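Local coordinates for C381 turret protein (Sulfolobus turreted icosahedral virus, PDB 4IND) that probably serves as a structural building block of the pentameric turrets of an archaeal virus, folding into three jelly-roll domains, at residues A[106-111]-A[155-160]; A[116-121]-A[130-135]. One frame throughout, in Å; residues are numbered along the deposited sequence.

Contact 1 (A[106-111]-A[155-160]); sequences MTYSIG and INIPKI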
# COMPACT_ATOMS: atom_id res chain seq x y z
N MET A 106 4.59 20.92 -31.25
CA MET A 106 4.08 19.62 -31.69
C MET A 106 2.57 19.69 -31.83
O MET A 106 1.89 20.40 -31.09
CB MET A 106 4.51 18.51 -30.72
CG MET A 106 6.02 18.36 -30.65
SD MET A 106 6.60 16.96 -29.68
CE MET A 106 5.78 17.30 -28.15
N THR A 107 2.04 18.97 -32.82
CA THR A 107 0.63 19.10 -33.18
C THR A 107 -0.12 17.79 -33.32
O THR A 107 0.49 16.72 -33.53
CB THR A 107 0.48 19.84 -34.53
OG1 THR A 107 1.26 19.18 -35.53
CG2 THR A 107 0.96 21.29 -34.43
N TYR A 108 -1.45 17.88 -33.24
CA TYR A 108 -2.34 16.83 -33.71
C TYR A 108 -2.92 17.27 -35.04
O TYR A 108 -3.21 18.46 -35.23
CB TYR A 108 -3.49 16.63 -32.73
CG TYR A 108 -3.08 16.09 -31.38
CD1 TYR A 108 -2.08 15.13 -31.26
CD2 TYR A 108 -3.70 16.54 -30.22
CE1 TYR A 108 -1.72 14.63 -30.03
CE2 TYR A 108 -3.34 16.04 -28.97
CZ TYR A 108 -2.36 15.09 -28.89
OH TYR A 108 -1.99 14.59 -27.66
N SER A 109 -3.08 16.33 -35.96
CA SER A 109 -3.75 16.59 -37.22
C SER A 109 -5.13 15.92 -37.20
O SER A 109 -5.25 14.71 -37.05
CB SER A 109 -2.89 16.09 -38.39
OG SER A 109 -3.53 16.32 -39.61
N ILE A 110 -6.18 16.71 -37.33
CA ILE A 110 -7.55 16.20 -37.21
C ILE A 110 -8.22 16.19 -38.57
O ILE A 110 -8.46 17.24 -39.18
CB ILE A 110 -8.38 17.07 -36.21
CG1 ILE A 110 -7.66 17.16 -34.86
CG2 ILE A 110 -9.78 16.52 -36.03
CD1 ILE A 110 -8.38 18.06 -33.82
N GLY A 111 -8.54 14.99 -39.06
CA GLY A 111 -9.07 14.83 -40.40
C GLY A 111 -10.43 15.51 -40.59
O GLY A 111 -11.16 15.77 -39.63
N ILE A 155 -0.58 7.07 -18.22
CA ILE A 155 -0.70 7.89 -19.41
C ILE A 155 -0.58 6.94 -20.59
O ILE A 155 0.38 6.16 -20.67
CB ILE A 155 0.42 8.93 -19.47
CG1 ILE A 155 0.25 9.95 -18.34
CG2 ILE A 155 0.43 9.66 -20.83
CD1 ILE A 155 1.43 10.91 -18.24
N ASN A 156 -1.56 6.97 -21.50
CA ASN A 156 -1.52 6.13 -22.70
C ASN A 156 -2.09 6.92 -23.90
O ASN A 156 -3.25 6.81 -24.23
CB ASN A 156 -2.27 4.83 -22.47
CG ASN A 156 -2.11 3.85 -23.63
OD1 ASN A 156 -1.36 4.12 -24.57
ND2 ASN A 156 -2.81 2.71 -23.57
N ILE A 157 -1.24 7.73 -24.51
CA ILE A 157 -1.62 8.50 -25.70
C ILE A 157 -1.20 7.75 -26.96
O ILE A 157 -0.05 7.34 -27.06
CB ILE A 157 -0.93 9.86 -25.69
CG1 ILE A 157 -1.35 10.66 -24.45
CG2 ILE A 157 -1.24 10.66 -26.96
CD1 ILE A 157 -0.51 11.92 -24.24
N PRO A 158 -2.14 7.56 -27.91
CA PRO A 158 -1.85 6.79 -29.13
C PRO A 158 -0.86 7.52 -30.03
O PRO A 158 -0.50 8.66 -29.73
CB PRO A 158 -3.22 6.61 -29.79
CG PRO A 158 -4.07 7.72 -29.23
CD PRO A 158 -3.56 7.96 -27.84
N LYS A 159 -0.42 6.86 -31.11
CA LYS A 159 0.63 7.42 -31.95
C LYS A 159 0.03 8.50 -32.85
O LYS A 159 -0.30 8.27 -33.99
CB LYS A 159 1.30 6.31 -32.77
CG LYS A 159 2.50 6.78 -33.58
CD LYS A 159 2.90 5.74 -34.64
CE LYS A 159 3.46 4.47 -34.00
NZ LYS A 159 4.02 3.54 -35.01
N ILE A 160 -0.11 9.71 -32.29
CA ILE A 160 -0.77 10.80 -33.01
C ILE A 160 -0.05 12.15 -32.84
O ILE A 160 -0.50 13.17 -33.37
CB ILE A 160 -2.22 10.99 -32.51
CG1 ILE A 160 -2.21 11.27 -31.01
CG2 ILE A 160 -3.09 9.77 -32.84
CD1 ILE A 160 -3.57 11.73 -30.45
O HOH W 1 -2.53 13.75 -35.25

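Contact 2 (A[116-121]-A[130-135]); sequences FEIYDI and YYIQLP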
# COMPACT_ATOMS: atom_id res chain seq x y z
N PHE A 116 -12.52 13.12 -33.03
CA PHE A 116 -11.11 12.99 -32.65
C PHE A 116 -10.95 13.21 -31.16
O PHE A 116 -11.68 14.02 -30.58
CB PHE A 116 -10.29 14.05 -33.40
CG PHE A 116 -8.80 13.91 -33.25
CD1 PHE A 116 -8.06 13.17 -34.17
CD2 PHE A 116 -8.12 14.55 -32.24
CE1 PHE A 116 -6.68 13.06 -34.07
CE2 PHE A 116 -6.73 14.45 -32.11
CZ PHE A 116 -6.01 13.70 -33.03
N GLU A 117 -10.01 12.49 -30.55
CA GLU A 117 -9.71 12.64 -29.12
C GLU A 117 -8.42 13.42 -28.97
O GLU A 117 -7.35 12.95 -29.34
CB GLU A 117 -9.52 11.27 -28.47
CG GLU A 117 -10.67 10.32 -28.68
CD GLU A 117 -11.79 10.61 -27.73
OE1 GLU A 117 -11.47 10.90 -26.56
OE2 GLU A 117 -12.97 10.56 -28.14
N ILE A 118 -8.52 14.63 -28.46
CA ILE A 118 -7.33 15.40 -28.13
C ILE A 118 -6.85 14.97 -26.74
O ILE A 118 -7.59 15.12 -25.77
CB ILE A 118 -7.66 16.92 -28.09
CG1 ILE A 118 -8.03 17.42 -29.51
CG2 ILE A 118 -6.48 17.72 -27.56
CD1 ILE A 118 -8.57 18.84 -29.53
N TYR A 119 -5.63 14.45 -26.64
CA TYR A 119 -5.07 14.11 -25.33
C TYR A 119 -4.13 15.22 -24.92
O TYR A 119 -3.38 15.74 -25.75
CB TYR A 119 -4.29 12.79 -25.38
CG TYR A 119 -5.13 11.61 -25.77
CD1 TYR A 119 -5.64 10.73 -24.81
CD2 TYR A 119 -5.42 11.37 -27.09
CE1 TYR A 119 -6.42 9.64 -25.18
CE2 TYR A 119 -6.19 10.29 -27.46
CZ TYR A 119 -6.70 9.44 -26.51
OH TYR A 119 -7.48 8.37 -26.93
N ASP A 120 -4.13 15.56 -23.64
CA ASP A 120 -3.20 16.57 -23.17
C ASP A 120 -2.75 16.24 -21.76
O ASP A 120 -3.34 15.39 -21.08
CB ASP A 120 -3.85 17.96 -23.22
CG ASP A 120 -2.86 19.06 -23.54
OD1 ASP A 120 -1.66 18.87 -23.26
OD2 ASP A 120 -3.27 20.12 -24.09
N ILE A 121 -1.69 16.90 -21.33
CA ILE A 121 -1.13 16.61 -20.02
C ILE A 121 -0.96 17.93 -19.29
O ILE A 121 -0.51 18.92 -19.88
CB ILE A 121 0.20 15.89 -20.14
CG1 ILE A 121 -0.01 14.54 -20.84
CG2 ILE A 121 0.83 15.71 -18.75
CD1 ILE A 121 1.28 13.84 -21.25
N TYR A 130 -3.50 25.90 -17.46
CA TYR A 130 -3.74 25.12 -18.67
C TYR A 130 -4.19 26.00 -19.83
O TYR A 130 -4.98 26.93 -19.64
CB TYR A 130 -4.78 24.00 -18.42
CG TYR A 130 -5.02 23.20 -19.67
CD1 TYR A 130 -4.06 22.31 -20.15
CD2 TYR A 130 -6.19 23.36 -20.41
CE1 TYR A 130 -4.26 21.58 -21.31
CE2 TYR A 130 -6.40 22.64 -21.60
CZ TYR A 130 -5.44 21.75 -22.03
OH TYR A 130 -5.63 21.03 -23.19
N TYR A 131 -3.73 25.70 -21.03
CA TYR A 131 -4.00 26.55 -22.20
C TYR A 131 -3.99 25.72 -23.48
O TYR A 131 -3.04 25.00 -23.75
CB TYR A 131 -2.93 27.62 -22.32
CG TYR A 131 -3.07 28.52 -23.55
CD1 TYR A 131 -4.04 29.50 -23.62
CD2 TYR A 131 -2.22 28.38 -24.63
CE1 TYR A 131 -4.15 30.32 -24.74
CE2 TYR A 131 -2.32 29.20 -25.74
CZ TYR A 131 -3.29 30.17 -25.79
OH TYR A 131 -3.40 30.98 -26.91
N ILE A 132 -5.05 25.82 -24.28
CA ILE A 132 -5.03 25.24 -25.62
C ILE A 132 -5.94 26.05 -26.55
O ILE A 132 -7.01 26.52 -26.14
CB ILE A 132 -5.44 23.74 -25.60
CG1 ILE A 132 -5.17 23.07 -26.96
CG2 ILE A 132 -6.90 23.58 -25.18
CD1 ILE A 132 -5.39 21.56 -26.93
N GLN A 133 -5.51 26.22 -27.79
CA GLN A 133 -6.33 26.91 -28.79
C GLN A 133 -7.06 25.89 -29.65
O GLN A 133 -6.53 24.81 -29.94
CB GLN A 133 -5.47 27.81 -29.67
CG GLN A 133 -4.88 29.02 -28.97
CD GLN A 133 -4.27 30.01 -29.95
OE1 GLN A 133 -4.75 30.18 -31.07
NE2 GLN A 133 -3.18 30.64 -29.54
N LEU A 134 -8.27 26.25 -30.05
CA LEU A 134 -9.10 25.39 -30.88
C LEU A 134 -9.53 26.17 -32.11
O LEU A 134 -10.10 27.25 -31.98
CB LEU A 134 -10.34 24.93 -30.09
CG LEU A 134 -10.04 24.21 -28.77
CD1 LEU A 134 -11.30 24.03 -27.93
CD2 LEU A 134 -9.36 22.88 -29.02
N PRO A 135 -9.26 25.63 -33.31
CA PRO A 135 -9.55 26.34 -34.56
C PRO A 135 -11.03 26.32 -34.94
O PRO A 135 -11.79 25.45 -34.48
CB PRO A 135 -8.74 25.56 -35.61
CG PRO A 135 -8.66 24.17 -35.05
CD PRO A 135 -8.56 24.35 -33.54

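Contact 1 (A[106-111]-A[155-160])
Ile160 meets the Tyr108 ring twice, at an edge and over a face, and most of the 151 Å² buried here belongs to these two residues. The carbonyl oxygen Ile160 O lies near the ring plane at the edge, 3.3 Å from Tyr108 CD1, so the oxygen faces the ring's C-H rim and not its pi cloud. Ile160 CD1 comes from over one face, toward its rim, 3.5 Å from Tyr108 CE1, with the aliphatic branch running obliquely to the ring. Ile160 reaches it because its CG1 sits between the backbone N and the carbonyl carbon (chi1 58°), and CG1 and CD1 both approach CE1. Beyond the ring, Ile157 stands roughly at a right angle to the tyrosine and brings CG2 to 4.1 Å from Tyr108 OH, a loose contact. That hydroxyl has its polar partner in Tyr119 O, on strand 114-124. The backbones are linked through one water, which accepts from Ser109 N at 2.7 Å and donates to Ile160 O at 2.8 Å. The chain turns a corner at Lys159, the centre of an inverse gamma turn, just before Ile160. Together these residues join the first and second galactose-binding-like domains. Between 106-111 and 155-160, the chemistry implies apolar packing and a bridging water in place of direct polar pairing; direct backbone bonding resumes next door, between Thr107 and His162.

Contact 2 (A[116-121]-A[130-135])
Tyr130 opens the second segment by reaching across to Asp120: its OH donates to Asp120 OD2 at 2.7 Å. With CG anti to the backbone N, the ring extends toward strand 116-121, and the carboxylate carbon lies at the ring edge, in its plane. The two flat groups are turned 76° apart, and the hydroxyl meets OD2 on its anti side, 35° out of the carboxylate plane. Two residues on, Ile132 places CD1 3.8 Å from Asp120 OD2 and 4.0 Å from Ile118 CG2, thus lying beside both the carboxylate and the apolar patch. Leu134 ends the series with CD2 at 4.1 Å from Ile118 CD1. Only side chains bridge the strands, whose axes are 9.4 Å apart at closest and run nearly antiparallel, at 152°; this is face-to-face packing of two sheets in a jelly roll, not pairing within one sheet. The buried carboxylate is gripped further: Phe99 N bonds OD2, while OD1 receives Phe100 N and Ile121 N, the latter at 2.8 Å. Four donors shared over two oxygens would be expected to stabilise a buried negative charge and fix the carboxylate's rotation beside the apolar side chains of Ile118 and Ile132.

Overall arrangement
From the N terminus, the chain passes first through 106-111, then through strand 114-124 and, after a short excursion, strand 130-134. Contact 2 closes that small loop, with eight residues between its segments, and ties the two facing sheets of the first domain. Strand 138-147 then leads to 155-160, where contact 1 closes a wider loop and joins the first domain to the second. Contact 2 is therefore nested inside contact 1, their centres about 10 Å apart. They meet on strand 114-124: Pro158 CD packs 3.5 Å from Tyr119 CE2, and Ile110 CG2 lies 3.6 Å from Phe116 CB. Both contacts also touch the second subunit.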